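Endo-beta-mannanase (Rhizomucor miehei, PDB 4QP0) probably hydrolyses internal beta-1,4-mannosidic linkages in mannans, galactomannans and glucomannans, as a secreted TIM-barrel enzyme of glycoside hydrolase family 5. Local coordinates at residues T54-L59 against G87-I92; Q95-D100 against D164-G169; V149-N154 against K160-P165. One frame throughout, in Å; residues are numbered along the deposited sequence.

Contact 1 (T54-L59 against G87-I92)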
loop_
_atom_site.group_PDB
_atom_site.type_symbol
_atom_site.label_atom_id
_atom_site.label_comp_id
_atom_site.label_asym_id
_atom_site.label_seq_id
_atom_site.Cartn_x
_atom_site.Cartn_y
_atom_site.Cartn_z
ATOM N N THR A 54 -0.749 -0.380 -5.745
ATOM C CA THR A 54 0.241 -1.160 -6.491
ATOM C C THR A 54 1.681 -0.750 -6.166
ATOM O O THR A 54 1.921 0.313 -5.603
ATOM C CB THR A 54 -0.017 -1.104 -8.020
ATOM O OG1 THR A 54 0.918 -1.946 -8.710
ATOM C CG2 THR A 54 0.088 0.318 -8.557
ATOM N N TRP A 55 2.618 -1.614 -6.550
ATOM C CA TRP A 55 4.051 -1.480 -6.271
ATOM C C TRP A 55 4.728 -0.446 -7.133
ATOM O O TRP A 55 4.565 -0.464 -8.359
ATOM C CB TRP A 55 4.727 -2.828 -6.528
ATOM C CG TRP A 55 4.543 -3.899 -5.469
ATOM C CD1 TRP A 55 5.101 -5.179 -5.462
ATOM C CD2 TRP A 55 3.774 -3.820 -4.209
ATOM N NE1 TRP A 55 4.735 -5.873 -4.339
ATOM C CE2 TRP A 55 3.949 -5.118 -3.541
ATOM C CE3 TRP A 55 2.996 -2.839 -3.589
ATOM C CZ2 TRP A 55 3.343 -5.409 -2.321
ATOM C CZ3 TRP A 55 2.392 -3.144 -2.360
ATOM C CH2 TRP A 55 2.563 -4.401 -1.742
ATOM N N LEU A 56 5.498 0.450 -6.507
ATOM C CA LEU A 56 6.390 1.374 -7.233
ATOM C C LEU A 56 7.816 1.263 -6.692
ATOM O O LEU A 56 8.504 2.265 -6.473
ATOM C CB LEU A 56 5.906 2.828 -7.167
ATOM C CG LEU A 56 6.072 3.680 -8.446
ATOM C CD1 LEU A 56 5.779 5.148 -8.183
ATOM C CD2 LEU A 56 7.447 3.545 -9.085
ATOM N N PHE A 57 8.230 0.024 -6.467
ATOM C CA PHE A 57 9.578 -0.333 -6.063
ATOM C C PHE A 57 9.885 -1.636 -6.789
ATOM O O PHE A 57 8.964 -2.406 -7.098
ATOM C CB PHE A 57 9.657 -0.545 -4.544
ATOM C CG PHE A 57 8.759 -1.648 -4.037
ATOM C CD1 PHE A 57 9.246 -2.943 -3.880
ATOM C CD2 PHE A 57 7.422 -1.394 -3.727
ATOM C CE1 PHE A 57 8.418 -3.957 -3.434
ATOM C CE2 PHE A 57 6.591 -2.405 -3.277
ATOM C CZ PHE A 57 7.086 -3.687 -3.139
ATOM N N ASN A 58 11.156 -1.872 -7.092
ATOM C CA ASN A 58 11.568 -3.108 -7.757
ATOM C C ASN A 58 13.085 -3.153 -7.821
ATOM O O ASN A 58 13.689 -2.671 -8.773
ATOM C CB ASN A 58 10.948 -3.233 -9.161
ATOM C CG ASN A 58 11.052 -4.638 -9.728
ATOM O OD1 ASN A 58 12.047 -5.334 -9.512
ATOM N ND2 ASN A 58 10.021 -5.066 -10.465
ATOM N N LEU A 59 13.686 -3.735 -6.792
ATOM C CA LEU A 59 15.137 -3.741 -6.635
ATOM C C LEU A 59 15.724 -5.108 -6.990
ATOM O O LEU A 59 15.365 -6.126 -6.382
ATOM C CB LEU A 59 15.523 -3.342 -5.210
ATOM C CG LEU A 59 15.143 -1.950 -4.695
ATOM C CD1 LEU A 59 13.866 -1.981 -3.861
ATOM C CD2 LEU A 59 16.303 -1.388 -3.878
ATOM N N GLY A 87 9.524 3.861 -17.125
ATOM C CA GLY A 87 8.641 4.118 -18.256
ATOM C C GLY A 87 7.419 3.215 -18.211
ATOM O O GLY A 87 6.344 3.579 -18.712
ATOM N N ARG A 88 7.590 2.033 -17.610
ATOM C CA ARG A 88 6.475 1.129 -17.319
ATOM C C ARG A 88 5.468 1.773 -16.353
ATOM O O ARG A 88 4.252 1.552 -16.464
ATOM C CB ARG A 88 6.980 -0.194 -16.740
ATOM C CG ARG A 88 7.565 -1.164 -17.759
ATOM C CD ARG A 88 7.837 -2.516 -17.115
ATOM N NE ARG A 88 8.026 -3.573 -18.102
ATOM C CZ ARG A 88 7.057 -4.359 -18.572
ATOM N NH1 ARG A 88 5.801 -4.230 -18.148
ATOM N NH2 ARG A 88 7.347 -5.289 -19.473
ATOM N N ILE A 89 5.974 2.561 -15.405
ATOM C CA ILE A 89 5.101 3.283 -14.481
ATOM C C ILE A 89 4.361 4.387 -15.239
ATOM O O ILE A 89 3.145 4.533 -15.079
ATOM C CB ILE A 89 5.862 3.830 -13.253
ATOM C CG1 ILE A 89 6.524 2.691 -12.472
ATOM C CG2 ILE A 89 4.937 4.622 -12.337
ATOM C CD1 ILE A 89 5.581 1.605 -11.981
ATOM N N ASP A 90 5.094 5.124 -16.086
ATOM C CA ASP A 90 4.520 6.167 -16.937
ATOM C C ASP A 90 3.296 5.630 -17.681
ATOM O O ASP A 90 2.265 6.286 -17.755
ATOM C CB ASP A 90 5.553 6.683 -17.957
ATOM C CG ASP A 90 6.692 7.514 -17.324
ATOM O OD1 ASP A 90 6.727 7.741 -16.094
ATOM O OD2 ASP A 90 7.571 7.956 -18.086
ATOM N N TYR A 91 3.422 4.428 -18.230
ATOM C CA TYR A 91 2.338 3.821 -18.983
ATOM C C TYR A 91 1.169 3.451 -18.076
ATOM O O TYR A 91 0.007 3.601 -18.461
ATOM C CB TYR A 91 2.831 2.613 -19.782
ATOM C CG TYR A 91 1.750 1.991 -20.642
ATOM C CD1 TYR A 91 1.375 2.566 -21.860
ATOM C CD2 TYR A 91 1.088 0.832 -20.229
ATOM C CE1 TYR A 91 0.375 1.998 -22.644
ATOM C CE2 TYR A 91 0.087 0.259 -21.005
ATOM C CZ TYR A 91 -0.261 0.841 -22.206
ATOM O OH TYR A 91 -1.252 0.263 -22.964
ATOM N N ILE A 92 1.479 2.986 -16.867
ATOM C CA ILE A 92 0.443 2.639 -15.894
ATOM C C ILE A 92 -0.385 3.871 -15.522
ATOM O O ILE A 92 -1.621 3.836 -15.579
ATOM C CB ILE A 92 1.031 1.959 -14.641
ATOM C CG1 ILE A 92 1.498 0.545 -14.990
ATOM C CG2 ILE A 92 -0.000 1.900 -13.520
ATOM C CD1 ILE A 92 2.461 -0.053 -13.982
#

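Contact 2 (Q95-D100 against D164-G169)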
loop_
_atom_site.group_PDB
_atom_site.type_symbol
_atom_site.label_atom_id
_atom_site.label_comp_id
_atom_site.label_asym_id
_atom_site.label_seq_id
_atom_site.Cartn_x
_atom_site.Cartn_y
_atom_site.Cartn_z
ATOM N N GLN A 95 -2.790 4.917 -18.508
ATOM C CA GLN A 95 -3.975 4.080 -18.631
ATOM C C GLN A 95 -4.906 4.240 -17.439
ATOM O O GLN A 95 -6.134 4.131 -17.590
ATOM C CB GLN A 95 -3.590 2.609 -18.811
ATOM C CG GLN A 95 -2.856 2.304 -20.107
ATOM C CD GLN A 95 -3.485 2.971 -21.310
ATOM O OE1 GLN A 95 -2.790 3.579 -22.125
ATOM N NE2 GLN A 95 -4.807 2.874 -21.422
ATOM N N ALA A 96 -4.332 4.510 -16.264
ATOM C CA ALA A 96 -5.146 4.819 -15.088
ATOM C C ALA A 96 -5.979 6.076 -15.351
ATOM O O ALA A 96 -7.216 6.031 -15.281
ATOM C CB ALA A 96 -4.281 4.981 -13.849
ATOM N N ALA A 97 -5.284 7.167 -15.696
ATOM C CA ALA A 97 -5.885 8.467 -16.018
ATOM C C ALA A 97 -6.898 8.390 -17.154
ATOM O O ALA A 97 -7.900 9.101 -17.142
ATOM C CB ALA A 97 -4.804 9.483 -16.361
ATOM N N SER A 98 -6.626 7.541 -18.140
ATOM C CA SER A 98 -7.570 7.309 -19.230
ATOM C C SER A 98 -8.906 6.733 -18.730
ATOM O O SER A 98 -9.953 6.973 -19.330
ATOM C CB SER A 98 -6.945 6.380 -20.279
ATOM O OG SER A 98 -7.936 5.829 -21.133
ATOM N N GLN A 99 -8.858 5.980 -17.633
ATOM C CA GLN A 99 -10.044 5.309 -17.084
ATOM C C GLN A 99 -10.644 6.013 -15.866
ATOM O O GLN A 99 -11.608 5.526 -15.267
ATOM C CB GLN A 99 -9.725 3.849 -16.748
ATOM C CG GLN A 99 -9.543 2.949 -17.964
ATOM C CD GLN A 99 -10.854 2.416 -18.533
ATOM O OE1 GLN A 99 -11.926 2.990 -18.325
ATOM N NE2 GLN A 99 -10.766 1.304 -19.261
ATOM N N ASP A 100 -10.079 7.167 -15.520
ATOM C CA ASP A 100 -10.517 7.943 -14.361
ATOM C C ASP A 100 -10.270 7.122 -13.101
ATOM O O ASP A 100 -11.027 7.188 -12.131
ATOM C CB ASP A 100 -11.992 8.357 -14.488
ATOM C CG ASP A 100 -12.372 9.465 -13.525
ATOM O OD2 ASP A 100 -13.562 9.551 -13.152
ATOM N N ASP A 164 0.833 15.053 -10.559
ATOM C CA ASP A 164 -0.159 14.228 -11.242
ATOM C C ASP A 164 -1.389 13.848 -10.393
ATOM O O ASP A 164 -1.293 12.995 -9.518
ATOM C CB ASP A 164 0.497 12.971 -11.823
ATOM C CG ASP A 164 -0.228 12.462 -13.050
ATOM O OD1 ASP A 164 -1.465 12.622 -13.121
ATOM O OD2 ASP A 164 0.440 11.915 -13.954
ATOM N N PRO A 165 -2.551 14.464 -10.677
ATOM C CA PRO A 165 -3.854 14.182 -10.033
ATOM C C PRO A 165 -4.321 12.734 -10.140
ATOM O O PRO A 165 -5.200 12.316 -9.376
ATOM C CB PRO A 165 -4.827 15.070 -10.809
ATOM C CG PRO A 165 -4.156 15.295 -12.126
ATOM C CD PRO A 165 -2.704 15.449 -11.759
ATOM N N THR A 166 -3.743 11.981 -11.072
ATOM C CA THR A 166 -4.052 10.558 -11.233
ATOM C C THR A 166 -3.557 9.722 -10.050
ATOM O O THR A 166 -4.151 8.693 -9.712
ATOM C CB THR A 166 -3.443 10.005 -12.534
ATOM O OG1 THR A 166 -3.716 10.907 -13.619
ATOM C CG2 THR A 166 -4.016 8.645 -12.839
ATOM N N ILE A 167 -2.466 10.170 -9.433
ATOM C CA ILE A 167 -1.921 9.533 -8.246
ATOM C C ILE A 167 -2.740 9.934 -7.022
ATOM O O ILE A 167 -2.922 11.129 -6.746
ATOM C CB ILE A 167 -0.428 9.903 -8.044
ATOM C CG1 ILE A 167 0.418 9.312 -9.171
ATOM C CG2 ILE A 167 0.088 9.398 -6.704
ATOM C CD1 ILE A 167 1.773 9.965 -9.319
ATOM N N PHE A 168 -3.230 8.920 -6.305
ATOM C CA PHE A 168 -4.001 9.084 -5.071
ATOM C C PHE A 168 -3.096 9.588 -3.961
ATOM O O PHE A 168 -3.418 10.568 -3.282
ATOM C CB PHE A 168 -4.605 7.744 -4.666
ATOM C CG PHE A 168 -5.568 7.814 -3.513
ATOM C CD1 PHE A 168 -6.935 7.695 -3.732
ATOM C CD2 PHE A 168 -5.109 7.938 -2.198
ATOM C CE1 PHE A 168 -7.834 7.737 -2.676
ATOM C CE2 PHE A 168 -6.004 7.980 -1.140
ATOM C CZ PHE A 168 -7.369 7.875 -1.381
ATOM N N GLY A 169 -1.968 8.908 -3.766
ATOM C CA GLY A 169 -1.047 9.281 -2.713
ATOM C C GLY A 169 0.100 8.311 -2.632
ATOM O O GLY A 169 0.054 7.240 -3.232
#

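Contact 3 (V149-N154 against K160-P165)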
loop_
_atom_site.group_PDB
_atom_site.type_symbol
_atom_site.label_atom_id
_atom_site.label_comp_id
_atom_site.label_asym_id
_atom_site.label_seq_id
_atom_site.Cartn_x
_atom_site.Cartn_y
_atom_site.Cartn_z
ATOM N N VAL A 149 11.553 9.622 -8.035
ATOM C CA VAL A 149 10.227 9.158 -8.427
ATOM C C VAL A 149 9.235 10.317 -8.450
ATOM O O VAL A 149 8.525 10.498 -9.441
ATOM C CB VAL A 149 9.723 8.017 -7.520
ATOM C CG1 VAL A 149 8.267 7.686 -7.830
ATOM C CG2 VAL A 149 10.588 6.784 -7.706
ATOM N N LEU A 150 9.215 11.116 -7.381
ATOM C CA LEU A 150 8.289 12.258 -7.293
ATOM C C LEU A 150 8.568 13.335 -8.349
ATOM O O LEU A 150 7.639 13.994 -8.826
ATOM C CB LEU A 150 8.311 12.901 -5.899
ATOM C CG LEU A 150 8.130 12.095 -4.608
ATOM C CD1 LEU A 150 7.815 13.032 -3.453
ATOM C CD2 LEU A 150 7.059 11.035 -4.723
ATOM N N ASN A 151 9.848 13.509 -8.690
ATOM C CA ASN A 151 10.268 14.517 -9.665
ATOM C C ASN A 151 10.153 14.078 -11.123
ATOM O O ASN A 151 10.097 14.922 -12.019
ATOM C CB ASN A 151 11.696 14.994 -9.377
ATOM C CG ASN A 151 11.762 15.967 -8.218
ATOM O OD1 ASN A 151 11.042 16.968 -8.191
ATOM N ND2 ASN A 151 12.625 15.682 -7.254
ATOM N N ARG A 152 10.114 12.769 -11.360
ATOM C CA ARG A 152 10.079 12.240 -12.717
ATOM C C ARG A 152 8.981 12.879 -13.552
ATOM O O ARG A 152 7.842 12.977 -13.109
ATOM C CB ARG A 152 9.904 10.719 -12.716
ATOM C CG ARG A 152 10.155 10.101 -14.083
ATOM C CD ARG A 152 9.750 8.639 -14.178
ATOM N NE ARG A 152 9.563 8.225 -15.576
ATOM C CZ ARG A 152 10.552 7.974 -16.436
ATOM N NH1 ARG A 152 11.822 8.090 -16.070
ATOM N NH2 ARG A 152 10.267 7.607 -17.672
ATOM N N GLU A 153 9.336 13.320 -14.756
ATOM C CA GLU A 153 8.337 13.700 -15.749
ATOM C C GLU A 153 7.792 12.438 -16.424
ATOM O O GLU A 153 8.555 11.527 -16.775
ATOM C CB GLU A 153 8.938 14.633 -16.801
ATOM C CG GLU A 153 7.926 15.214 -17.780
ATOM C CD GLU A 153 8.576 16.010 -18.897
ATOM O OE1 GLU A 153 9.255 15.403 -19.756
ATOM O OE2 GLU A 153 8.396 17.243 -18.922
ATOM N N ASN A 154 6.479 12.393 -16.615
ATOM C CA ASN A 154 5.864 11.280 -17.322
ATOM C C ASN A 154 6.245 11.397 -18.784
ATOM O O ASN A 154 5.854 12.355 -19.451
ATOM C CB ASN A 154 4.348 11.326 -17.167
ATOM C CG ASN A 154 3.674 10.037 -17.596
ATOM O OD1 ASN A 154 3.861 9.555 -18.720
ATOM N ND2 ASN A 154 2.879 9.471 -16.700
ATOM N N LYS A 160 4.774 15.785 -14.259
ATOM C CA LYS A 160 5.617 15.286 -13.173
ATOM C C LYS A 160 4.740 14.468 -12.233
ATOM O O LYS A 160 3.562 14.789 -12.058
ATOM C CB LYS A 160 6.285 16.430 -12.406
ATOM C CG LYS A 160 7.240 17.278 -13.234
ATOM C CD LYS A 160 8.139 18.139 -12.358
ATOM C CE LYS A 160 8.895 19.159 -13.195
ATOM N NZ LYS A 160 9.837 19.971 -12.375
ATOM N N TYR A 161 5.309 13.412 -11.645
ATOM C CA TYR A 161 4.573 12.538 -10.722
ATOM C C TYR A 161 3.946 13.343 -9.596
ATOM O O TYR A 161 2.734 13.252 -9.367
ATOM C CB TYR A 161 5.484 11.451 -10.154
ATOM C CG TYR A 161 5.767 10.310 -11.103
ATOM C CD1 TYR A 161 5.591 10.452 -12.487
ATOM C CD2 TYR A 161 6.232 9.092 -10.623
ATOM C CE1 TYR A 161 5.852 9.407 -13.357
ATOM C CE2 TYR A 161 6.508 8.042 -11.490
ATOM C CZ TYR A 161 6.314 8.203 -12.853
ATOM O OH TYR A 161 6.581 7.155 -13.705
ATOM N N LYS A 162 4.764 14.158 -8.929
ATOM C CA LYS A 162 4.295 15.004 -7.839
ATOM C C LYS A 162 3.154 15.965 -8.220
ATOM O O LYS A 162 2.438 16.458 -7.350
ATOM C CB LYS A 162 5.460 15.774 -7.223
ATOM C CG LYS A 162 6.148 16.746 -8.159
ATOM C CD LYS A 162 7.408 17.296 -7.510
ATOM C CE LYS A 162 7.977 18.454 -8.314
ATOM N NZ LYS A 162 9.293 18.936 -7.790
ATOM N N ASP A 163 2.997 16.241 -9.512
ATOM C CA ASP A 163 1.941 17.143 -9.963
ATOM C C ASP A 163 0.780 16.383 -10.607
ATOM O O ASP A 163 -0.157 16.998 -11.110
ATOM C CB ASP A 163 2.496 18.196 -10.925
ATOM C CG ASP A 163 3.547 19.092 -10.275
ATOM O OD1 ASP A 163 3.394 19.464 -9.089
ATOM O OD2 ASP A 163 4.529 19.433 -10.964
ATOM N N ASP A 164 0.833 15.053 -10.559
ATOM C CA ASP A 164 -0.159 14.228 -11.242
ATOM C C ASP A 164 -1.389 13.848 -10.393
ATOM O O ASP A 164 -1.293 12.995 -9.518
ATOM C CB ASP A 164 0.497 12.971 -11.823
ATOM C CG ASP A 164 -0.228 12.462 -13.050
ATOM O OD1 ASP A 164 -1.465 12.622 -13.121
ATOM O OD2 ASP A 164 0.440 11.915 -13.954
ATOM N N PRO A 165 -2.551 14.464 -10.677
ATOM C CA PRO A 165 -3.854 14.182 -10.033
ATOM C C PRO A 165 -4.321 12.734 -10.140
ATOM O O PRO A 165 -5.200 12.316 -9.376
ATOM C CB PRO A 165 -4.827 15.070 -10.809
ATOM C CG PRO A 165 -4.156 15.295 -12.126
ATOM C CD PRO A 165 -2.704 15.449 -11.759
#

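Contact 1 (T54-L59 against G87-I92)
Leu56 and Ile89 make the apolar contact, their branched ends meeting aslant. Leu56 CD2 lies 3.6 Å from Ile89 CG1 and 4.0 Å from Ile89 CD1, while Leu56 CG is 4.2 Å from Ile89 CG2, so both branches of the isoleucine are used. A chi1 of -59° sets Ile89 CG1 beside its own backbone N and turns that branch to Leu56; there Ile89 CD1 also comes within 4.3 Å of the carbonyl Trp55 O. The backbones stay apart, with Leu56 CA 7.6 Å from Ile89 CA.

These residues sit at the start of helix 87-98 and just past the end of strand 51-55, within a beta-alpha-beta unit of the TIM barrel: strands 51-55 and 102-106 are parallel neighbours, and the helix lies between them in the chain. Phe105 of the second strand packs on both Leu56 and Ile89.

Polar links run to other parts of the chain. Leu56 O is hydrogen-bonded to Tyr145 OH, and Thr54 OG1 to Ala26 O. The one aromatic neighbour to note is Tyr27, whose ring meets that of Trp55 with the planes about 55° apart.

Contact 2 (Q95-D100 against D164-G169)
Thr166 meets the alanines of helix 87-98 with both branches of its side chain. Its methyl CG2 lies 3.8 Å from Ala96 CB and 3.5 Å from Ala97 N, whereas its hydroxyl OG1 is 3.3 Å from the methyl Ala97 CB. Thr166 OG1 lies beside its own backbone N (chi1 -46°), within range of Asp164, which leaves CG2 opposite that N and directed at the helix. The small alanine side chains permit a close approach, as the 5.5 Å between Ala97 CA and Thr166 CA records.

In the next shell, Asp164 fixes the threonine. Asp164 OD1 accepts from Thr166 OG1 at 2.9 Å and from Thr166 N at 3.1 Å, the latter with an N-H...O angle of 161°. The hydroxyl arrives on the syn side and the backbone N-H on the anti side, both from the same face of the carboxylate and well out of its plane. The hydrogen bond from Thr166 N to Asp164 OD1 makes an Asx turn, superposed on a type I beta turn from Asp164 to Ile167 that is closed by Ile167 N to Asp164 O at 3.1 Å. This turn leads into strand 167-171. The helix ends in a Schellman motif before strand 102-106, which pairs in parallel with 167-171 in the barrel; Thr166 is backbone-bonded to Leu103.

Thr166 OG1 donates to Asp164 OD1, and its approach to the methyl Ala97 CB is van der Waals packing; the two donors on OD1 would be expected to stabilise negative charge on the Asp164 carboxylate.

Contact 3 (V149-N154 against K160-P165)
Asn151 OD1 accepts from Lys162 NZ at 2.7 Å, the ammonium approaching almost in line with the carbonyl (171°). Two backbone bonds join the same segments: Lys162 N to Leu150 O at 2.9 Å, and Tyr161 N to Arg152 O at 3.0 Å. Arg152 O also receives a CA-H...O contact from Lys160 CA at 3.2 Å, beside the single beta bridge of Glu153 with Lys160. Lys162 CG sits between its backbone N and carbonyl carbon (chi1 63°), so that the extended chain runs past Leu150 O to the asparagine.

Outward from these bonds, the Arg152 chain runs alongside the Tyr161 ring in the same direction. Arg152 CB stands 4.2 Å from the Tyr161 ring centroid, only 5° off the ring normal, a CH-pi contact, and Arg152 CD reaches Tyr161 OH at 3.5 Å. Arg152 NH2 makes a salt bridge with Asp90 OD2, and Tyr161 OH is hydrogen-bonded to Asp90 OD1. Val149 CG1 packs on Tyr161 CD2 at 3.7 Å.

The contact folds the chain back after helix 136-151, with Tyr161 set against Ile89 and Ile93 of helix 87-98 and Trp170 of strand 167-171, and Leu150 and Lys162 against helix 192-209.

How the contacts relate
Helix 87-98 joins contacts 1 and 2, whose centres are about 13 Å apart: its first turns face the segment after strand 51-55, its last turns the approach to strand 167-171. Contact 3, about 12 Å from contact 1 and 11 Å from contact 2 between centres, is tied to both. Asp90 OD1 lies 2.5 Å from Tyr161 OH, a probable hydrogen bond, and Asp90 OD2 lies 2.7 Å from Arg152 NH2, a salt bridge. Contacts 2 and 3 share Asp164 and Pro165. In TIM barrels the active site lies at the C-terminal strand ends; contact 1 is on that side, whereas contact 2 lies where strand 167-171 begins.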